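Local coordinates for protein gene product PA4716 (Pseudomonas aeruginosa, PDB 1U0K) that belongs to the PhzF family and is probably an isomerase, perhaps an epimerase, although its substrate is not known, at residues A[155-168]-A[223-237]. Sequence-based numbering, arbitrary orientation.
Sequences HPPRVVSTGLPYLL and SAAGPVAAYLVEYGL
Val-160 and Leu-168, on paired antiparallel strands, pack against Pro-227 and Tyr-231 of the helix. Val-160 CG1 stands anti to the backbone N (chi1 -173°), which turns this methyl onto the proline, 3.7 Å from Pro-227 CB. Leu-168 CD1 reaches Tyr-231 CB at 3.6 Å, and its CD2 meets Val-228 CG2. Further along, Ala-224 CB sits over the centre of the Tyr-166 ring, a CH-pi contact. Tyr-166 OH and Ser-223 OG share a 2.6 Å hydrogen bond, with the OG in the plane of the ring at its edge. A water bridges the turn to the helix start: it accepts from Thr-162 N and donates to Leu-164 O and Ser-223 O. At the other end, Tyr-231 OH donates to Pro-156 O (2.7 Å) from above the carbonyl plane. Pro-156 CG packs on Tyr-235 CE2, and Leu-237 CD1 makes a CH-pi contact over one face of the His-155 ring, 3.9 Å from its centroid. Arg-158 NH1 gives Tyr-235 OH a nearly straight bond (172°) in the guanidinium plane, while its NH2 binds Gly-130 O. A Schellman motif at Gly-236 ends the helix here. The serine end of the contact lies near Glu-48, the predicted active-site residue. The helix thus covers the hairpin of strands 158-161 and 166-170, with strand 117-129 beside 158-161, strand 196-201 beside 166-170, and strand 244-248 also packing against the helix.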
loop_
_atom_site.group_PDB
_atom_site.type_symbol
_atom_site.label_atom_id
_atom_site.label_comp_id
_atom_site.label_asym_id
_atom_site.label_seq_id
_atom_site.Cartn_x
_atom_site.Cartn_y
_atom_site.Cartn_z
ATOM N N HIS A 155 3.117 -13.691 31.352
ATOM C CA HIS A 155 1.959 -12.839 31.597
ATOM C C HIS A 155 0.839 -13.270 30.685
ATOM O O HIS A 155 1.093 -13.707 29.566
ATOM C CB HIS A 155 2.312 -11.379 31.360
ATOM C CG HIS A 155 3.575 -10.961 32.036
ATOM N ND1 HIS A 155 3.636 -10.673 33.384
ATOM C CD2 HIS A 155 4.835 -10.826 31.560
ATOM C CE1 HIS A 155 4.878 -10.352 33.700
ATOM N NE2 HIS A 155 5.625 -10.441 32.613
ATOM N N PRO A 156 -0.394 -13.156 31.158
ATOM C CA PRO A 156 -1.518 -13.774 30.460
ATOM C C PRO A 156 -1.834 -13.049 29.154
ATOM O O PRO A 156 -1.985 -11.825 29.173
ATOM C CB PRO A 156 -2.671 -13.637 31.460
ATOM C CG PRO A 156 -2.304 -12.459 32.325
ATOM C CD PRO A 156 -0.820 -12.418 32.360
ATOM N N PRO A 157 -1.898 -13.764 28.034
ATOM C CA PRO A 157 -2.535 -13.191 26.851
ATOM C C PRO A 157 -3.938 -12.758 27.232
ATOM O O PRO A 157 -4.635 -13.466 27.964
ATOM C CB PRO A 157 -2.545 -14.355 25.857
ATOM C CG PRO A 157 -1.373 -15.171 26.259
ATOM C CD PRO A 157 -1.384 -15.119 27.766
ATOM N N ARG A 158 -4.328 -11.568 26.794
ATOM C CA ARG A 158 -5.668 -11.081 27.041
ATOM C C ARG A 158 -6.144 -10.163 25.951
ATOM O O ARG A 158 -5.352 -9.503 25.307
ATOM C CB ARG A 158 -5.732 -10.348 28.370
ATOM C CG ARG A 158 -5.944 -11.313 29.500
ATOM C CD ARG A 158 -6.492 -10.710 30.684
ATOM N NE ARG A 158 -7.936 -10.547 30.661
ATOM C CZ ARG A 158 -8.572 -9.907 31.622
ATOM N NH1 ARG A 158 -7.876 -9.391 32.627
ATOM N NH2 ARG A 158 -9.882 -9.772 31.606
ATOM N N VAL A 159 -7.453 -10.144 25.771
ATOM C CA VAL A 159 -8.081 -9.224 24.839
ATOM C C VAL A 159 -8.261 -7.913 25.589
ATOM O O VAL A 159 -8.867 -7.885 26.654
ATOM C CB VAL A 159 -9.422 -9.761 24.348
ATOM C CG1 VAL A 159 -10.090 -8.764 23.381
ATOM C CG2 VAL A 159 -9.221 -11.116 23.675
ATOM N N VAL A 160 -7.701 -6.835 25.048
ATOM C CA VAL A 160 -7.790 -5.511 25.659
ATOM C C VAL A 160 -8.191 -4.522 24.570
ATOM O O VAL A 160 -7.737 -4.636 23.428
ATOM C CB VAL A 160 -6.460 -5.088 26.308
ATOM C CG1 VAL A 160 -6.628 -3.791 27.080
ATOM C CG2 VAL A 160 -5.937 -6.193 27.259
ATOM N N SER A 161 -9.037 -3.556 24.923
ATOM C CA SER A 161 -9.685 -2.696 23.929
ATOM C C SER A 161 -9.946 -1.288 24.449
ATOM O O SER A 161 -10.381 -1.101 25.582
ATOM C CB SER A 161 -11.021 -3.311 23.526
ATOM O OG SER A 161 -11.596 -2.624 22.424
ATOM N N THR A 162 -9.665 -0.297 23.613
ATOM C CA THR A 162 -10.182 1.057 23.802
ATOM C C THR A 162 -11.121 1.409 22.641
ATOM O O THR A 162 -11.347 2.585 22.360
ATOM C CB THR A 162 -9.041 2.076 23.890
ATOM O OG1 THR A 162 -8.165 1.931 22.761
ATOM C CG2 THR A 162 -8.154 1.814 25.085
ATOM N N GLY A 163 -11.688 0.383 22.006
ATOM C CA GLY A 163 -12.537 0.522 20.830
ATOM C C GLY A 163 -12.425 -0.705 19.942
ATOM O O GLY A 163 -13.399 -1.468 19.745
ATOM N N LEU A 164 -11.207 -0.918 19.448
ATOM C CA LEU A 164 -10.887 -2.043 18.588
ATOM C C LEU A 164 -10.138 -3.086 19.431
ATOM O O LEU A 164 -9.007 -2.840 19.837
ATOM C CB LEU A 164 -10.014 -1.564 17.422
ATOM C CG LEU A 164 -9.598 -2.576 16.353
ATOM C CD1 LEU A 164 -10.797 -3.197 15.654
ATOM C CD2 LEU A 164 -8.679 -1.896 15.352
ATOM N N PRO A 165 -10.765 -4.227 19.703
ATOM C CA PRO A 165 -10.153 -5.236 20.586
ATOM C C PRO A 165 -8.979 -5.995 19.968
ATOM O O PRO A 165 -9.106 -6.595 18.900
ATOM C CB PRO A 165 -11.313 -6.188 20.886
ATOM C CG PRO A 165 -12.248 -6.052 19.730
ATOM C CD PRO A 165 -12.087 -4.660 19.220
ATOM N N TYR A 166 -7.844 -5.968 20.661
ATOM C CA TYR A 166 -6.669 -6.743 20.290
ATOM C C TYR A 166 -6.471 -7.871 21.276
ATOM O O TYR A 166 -6.633 -7.675 22.464
ATOM C CB TYR A 166 -5.423 -5.869 20.324
ATOM C CG TYR A 166 -5.362 -4.855 19.212
ATOM C CD1 TYR A 166 -6.007 -3.630 19.334
ATOM C CD2 TYR A 166 -4.672 -5.129 18.037
ATOM C CE1 TYR A 166 -5.954 -2.687 18.316
ATOM C CE2 TYR A 166 -4.615 -4.191 17.008
ATOM C CZ TYR A 166 -5.263 -2.980 17.156
ATOM O OH TYR A 166 -5.215 -2.051 16.142
ATOM N N LEU A 167 -6.131 -9.048 20.777
ATOM C CA LEU A 167 -5.539 -10.084 21.618
ATOM C C LEU A 167 -4.079 -9.695 21.774
ATOM O O LEU A 167 -3.321 -9.732 20.824
ATOM C CB LEU A 167 -5.657 -11.450 20.939
ATOM C CG LEU A 167 -5.633 -12.760 21.745
ATOM C CD1 LEU A 167 -4.846 -13.842 21.001
ATOM C CD2 LEU A 167 -5.156 -12.597 23.186
ATOM N N LEU A 168 -3.697 -9.276 22.977
ATOM C CA LEU A 168 -2.304 -9.007 23.287
ATOM C C LEU A 168 -1.646 -10.337 23.651
ATOM O O LEU A 168 -2.129 -11.049 24.530
ATOM C CB LEU A 168 -2.189 -8.007 24.438
ATOM C CG LEU A 168 -2.953 -6.691 24.280
ATOM C CD1 LEU A 168 -2.658 -5.775 25.452
ATOM C CD2 LEU A 168 -2.599 -6.001 22.958
ATOM N N SER A 223 -4.303 2.437 17.906
ATOM C CA SER A 223 -5.471 1.738 18.438
ATOM C C SER A 223 -5.065 0.589 19.371
ATOM O O SER A 223 -5.867 0.176 20.214
ATOM C CB SER A 223 -6.391 1.237 17.317
ATOM O OG SER A 223 -5.691 0.460 16.360
ATOM N N ALA A 224 -3.841 0.085 19.200
ATOM C CA ALA A 224 -3.262 -0.945 20.085
ATOM C C ALA A 224 -2.433 -0.338 21.213
ATOM O O ALA A 224 -2.244 -0.972 22.254
ATOM C CB ALA A 224 -2.392 -1.911 19.288
ATOM N N ALA A 225 -1.936 0.878 21.014
ATOM C CA ALA A 225 -1.074 1.534 21.982
ATOM C C ALA A 225 -1.796 1.756 23.304
ATOM O O ALA A 225 -1.203 1.588 24.370
ATOM C CB ALA A 225 -0.564 2.858 21.423
ATOM N N GLY A 226 -3.067 2.136 23.232
ATOM C CA GLY A 226 -3.877 2.325 24.418
ATOM C C GLY A 226 -3.997 1.037 25.214
ATOM O O GLY A 226 -3.576 1.000 26.368
ATOM N N PRO A 227 -4.579 -0.001 24.619
ATOM C CA PRO A 227 -4.672 -1.320 25.257
ATOM C C PRO A 227 -3.355 -1.824 25.818
ATOM O O PRO A 227 -3.350 -2.367 26.924
ATOM C CB PRO A 227 -5.149 -2.215 24.116
ATOM C CG PRO A 227 -5.980 -1.299 23.281
ATOM C CD PRO A 227 -5.261 0.010 23.311
ATOM N N VAL A 228 -2.267 -1.660 25.076
ATOM C CA VAL A 228 -0.961 -2.120 25.530
ATOM C C VAL A 228 -0.565 -1.382 26.803
ATOM O O VAL A 228 -0.123 -2.009 27.770
ATOM C CB VAL A 228 0.141 -1.955 24.439
ATOM C CG1 VAL A 228 1.542 -2.082 25.024
ATOM C CG2 VAL A 228 -0.045 -2.993 23.335
ATOM N N ALA A 229 -0.725 -0.062 26.803
ATOM C CA ALA A 229 -0.382 0.757 27.960
ATOM C C ALA A 229 -1.188 0.333 29.170
ATOM O O ALA A 229 -0.634 0.219 30.262
ATOM C CB ALA A 229 -0.618 2.230 27.670
ATOM N N ALA A 230 -2.485 0.103 28.974
ATOM C CA ALA A 230 -3.388 -0.279 30.061
ATOM C C ALA A 230 -3.023 -1.655 30.605
ATOM O O ALA A 230 -3.134 -1.892 31.807
ATOM C CB ALA A 230 -4.828 -0.268 29.598
ATOM N N TYR A 231 -2.589 -2.543 29.715
ATOM C CA TYR A 231 -2.168 -3.893 30.079
ATOM C C TYR A 231 -0.922 -3.857 30.949
ATOM O O TYR A 231 -0.878 -4.486 32.008
ATOM C CB TYR A 231 -1.875 -4.723 28.823
ATOM C CG TYR A 231 -1.401 -6.140 29.101
ATOM C CD1 TYR A 231 -2.298 -7.199 29.118
ATOM C CD2 TYR A 231 -0.061 -6.411 29.327
ATOM C CE1 TYR A 231 -1.872 -8.493 29.377
ATOM C CE2 TYR A 231 0.379 -7.702 29.591
ATOM C CZ TYR A 231 -0.534 -8.731 29.616
ATOM O OH TYR A 231 -0.084 -10.013 29.871
ATOM N N LEU A 232 0.096 -3.135 30.491
ATOM C CA LEU A 232 1.356 -3.033 31.217
ATOM C C LEU A 232 1.129 -2.469 32.621
ATOM O O LEU A 232 1.687 -2.968 33.584
ATOM C CB LEU A 232 2.376 -2.195 30.441
ATOM C CG LEU A 232 2.868 -2.798 29.117
ATOM C CD1 LEU A 232 3.647 -1.785 28.310
ATOM C CD2 LEU A 232 3.726 -4.039 29.358
ATOM N N VAL A 233 0.268 -1.467 32.737
ATOM C CA VAL A 233 -0.032 -0.855 34.028
ATOM C C VAL A 233 -0.866 -1.792 34.921
ATOM O O VAL A 233 -0.648 -1.860 36.133
ATOM C CB VAL A 233 -0.718 0.520 33.812
ATOM C CG1 VAL A 233 -1.341 1.052 35.084
ATOM C CG2 VAL A 233 0.298 1.508 33.272
ATOM N N GLU A 234 -1.800 -2.517 34.316
ATOM C CA GLU A 234 -2.674 -3.447 35.037
ATOM C C GLU A 234 -1.878 -4.590 35.683
ATOM O O GLU A 234 -2.190 -5.018 36.800
ATOM C CB GLU A 234 -3.741 -4.007 34.084
ATOM C CG GLU A 234 -4.617 -5.125 34.642
ATOM C CD GLU A 234 -5.399 -4.708 35.870
ATOM O OE1 GLU A 234 -6.157 -3.717 35.794
ATOM O OE2 GLU A 234 -5.257 -5.384 36.916
ATOM N N TYR A 235 -0.844 -5.057 34.989
ATOM C CA TYR A 235 -0.054 -6.201 35.442
ATOM C C TYR A 235 1.259 -5.763 36.103
ATOM O O TYR A 235 2.178 -6.563 36.269
ATOM C CB TYR A 235 0.161 -7.186 34.278
ATOM C CG TYR A 235 -1.128 -7.888 33.915
ATOM C CD1 TYR A 235 -1.918 -7.446 32.859
ATOM C CD2 TYR A 235 -1.590 -8.969 34.671
ATOM C CE1 TYR A 235 -3.117 -8.069 32.548
ATOM C CE2 TYR A 235 -2.786 -9.600 34.367
ATOM C CZ TYR A 235 -3.546 -9.150 33.308
ATOM O OH TYR A 235 -4.731 -9.778 33.007
ATOM N N GLY A 236 1.325 -4.490 36.494
ATOM C CA GLY A 236 2.430 -3.971 37.282
ATOM C C GLY A 236 3.754 -3.885 36.553
ATOM O O GLY A 236 4.812 -3.908 37.175
ATOM N N LEU A 237 3.693 -3.797 35.228
ATOM C CA LEU A 237 4.879 -3.756 34.382
ATOM C C LEU A 237 5.225 -2.331 33.952
ATOM O O LEU A 237 6.279 -2.108 33.373
ATOM C CB LEU A 237 4.662 -4.638 33.153
ATOM C CG LEU A 237 4.505 -6.131 33.458
ATOM C CD1 LEU A 237 3.730 -6.835 32.356
ATOM C CD2 LEU A 237 5.862 -6.782 33.655
HETATM O O HOH W 1 -8.416 -0.551 20.982
#